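Local coordinates for protein minor fimbrium subunit Mfa5 (Porphyromonas gingivalis ATCC 33277, PDB 6TO1) that serves as an accessory subunit of the minor fimbriae, pili that mediate biofilm formation and adhesion to host cells and other oral bacteria, at residues S136-G139 with A144-K147. Sequence-based numbering, arbitrary orientation.
Sequences SSMG and ARLK. With MG (magnesium ion), chain B; PO4 (phosphate ion), chain C.
M138, in the metal-binding loop of a von Willebrand factor A domain, packs on R145 and L146 in the first turn of helix 143-160; this loop-to-helix contact also holds one backbone hydrogen bond and brings S137 O near the R145 guanidinium. The loop follows strand 126-133 of the central sheet and carries the DxSxS sequence of the metal ion-dependent adhesion site (MIDAS); a 3-10 turn through 136-138 closes with G139 N bonded to S136 O. The backbone bond ties loop to helix: L146 N donates its N-H to M138 O at 3.1 Å, meeting a lone pair in the carbonyl plane, though the bond is bent, with 146° at the hydrogen. M138 is buried, and its flexible thioether bends at chi2 and chi3 to cross the R145 side chain at about a right angle, with SD 3.9 Å from R145 CB. M138 CB also lies 4.0 Å from L146 CB, while the leucine also packs on L201 and P203. R145, extended from CG to NE, reaches back along the loop, bringing NH1 to 3.2 Å from S137 O, and forms a salt bridge with D235. The same aspartate is hydrogen-bonded to S137 OG, so it links the arginine to a metal ligand and probably helps position that serine. S135 and T207 also bind the magnesium; a phosphate, probably from the crystallisation liquor, and two waters complete its six ligands. With OG set between the backbone N and the carbonyl carbon (chi1 64°), S137 binds the ion through OG at 2.1 Å, while its backbone N donates to phosphate O4 at 2.9 Å.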
loop_
_atom_site.group_PDB
_atom_site.type_symbol
_atom_site.label_atom_id
_atom_site.label_comp_id
_atom_site.label_asym_id
_atom_site.label_seq_id
_atom_site.Cartn_x
_atom_site.Cartn_y
_atom_site.Cartn_z
ATOM N N SER A 136 -16.151 34.660 -27.274
ATOM C CA SER A 136 -17.494 35.204 -27.507
ATOM C C SER A 136 -18.467 34.153 -28.032
ATOM O O SER A 136 -19.677 34.238 -27.762
ATOM C CB SER A 136 -17.386 36.425 -28.449
ATOM O OG SER A 136 -17.411 36.046 -29.805
ATOM N N SER A 137 -17.975 33.105 -28.707
ATOM C CA SER A 137 -18.873 32.045 -29.145
ATOM C C SER A 137 -19.490 31.285 -27.983
ATOM O O SER A 137 -20.480 30.559 -28.193
ATOM C CB SER A 137 -18.116 31.069 -30.061
ATOM O OG SER A 137 -17.077 30.435 -29.315
ATOM N N MET A 138 -18.912 31.400 -26.782
ATOM C CA MET A 138 -19.468 30.815 -25.563
ATOM C C MET A 138 -20.490 31.738 -24.893
ATOM O O MET A 138 -21.109 31.336 -23.892
ATOM C CB MET A 138 -18.358 30.490 -24.539
ATOM C CG MET A 138 -17.258 29.530 -25.024
ATOM S SD MET A 138 -17.706 27.791 -24.977
ATOM C CE MET A 138 -17.757 27.443 -23.223
ATOM N N GLY A 139 -20.706 32.925 -25.455
ATOM C CA GLY A 139 -21.625 33.906 -24.903
ATOM C C GLY A 139 -22.705 34.368 -25.872
ATOM O O GLY A 139 -22.945 33.720 -26.889
ATOM N N ALA A 144 -25.645 29.846 -22.799
ATOM C CA ALA A 144 -25.767 28.595 -22.065
ATOM C C ALA A 144 -24.461 27.807 -22.062
ATOM O O ALA A 144 -24.223 27.034 -21.127
ATOM C CB ALA A 144 -26.896 27.744 -22.647
ATOM N N ARG A 145 -23.599 28.021 -23.062
ATOM C CA ARG A 145 -22.307 27.340 -23.088
ATOM C C ARG A 145 -21.431 27.783 -21.923
ATOM O O ARG A 145 -20.993 26.956 -21.117
ATOM C CB ARG A 145 -21.606 27.612 -24.422
ATOM C CG ARG A 145 -22.299 26.994 -25.627
ATOM C CD ARG A 145 -21.520 27.250 -26.917
ATOM N NE ARG A 145 -22.272 26.871 -28.113
ATOM C CZ ARG A 145 -21.859 27.096 -29.356
ATOM N NH1 ARG A 145 -20.687 27.675 -29.583
ATOM N NH2 ARG A 145 -22.605 26.730 -30.381
ATOM N N LEU A 146 -21.167 29.094 -21.817
ATOM C CA LEU A 146 -20.317 29.571 -20.725
ATOM C C LEU A 146 -20.971 29.291 -19.373
ATOM O O LEU A 146 -20.291 28.920 -18.408
ATOM C CB LEU A 146 -20.008 31.058 -20.895
ATOM C CG LEU A 146 -18.961 31.586 -19.913
ATOM C CD1 LEU A 146 -17.649 30.764 -19.979
ATOM C CD2 LEU A 146 -18.662 33.063 -20.113
ATOM N N LYS A 147 -22.298 29.431 -19.288
ATOM C CA LYS A 147 -22.969 29.133 -18.024
ATOM C C LYS A 147 -22.716 27.692 -17.612
ATOM O O LYS A 147 -22.456 27.414 -16.432
ATOM C CB LYS A 147 -24.472 29.443 -18.121
ATOM C CG LYS A 147 -24.778 30.937 -17.841
ATOM C CD LYS A 147 -26.031 31.447 -18.572
ATOM C CE LYS A 147 -27.294 30.687 -18.173
ATOM N NZ LYS A 147 -28.544 31.422 -18.565
HETATM MG MG MG B . -15.023 30.824 -29.522
HETATM P P PO4 C . -14.926 33.712 -31.017
HETATM O O1 PO4 C . -14.991 35.098 -30.350
HETATM O O2 PO4 C . -13.499 33.437 -31.474
HETATM O O3 PO4 C . -15.814 33.772 -32.245
HETATM O O4 PO4 C . -15.465 32.659 -30.124
HETATM O O HOH W 1 -14.787 28.906 -28.893
HETATM O O HOH W 2 -15.157 29.991 -31.447
#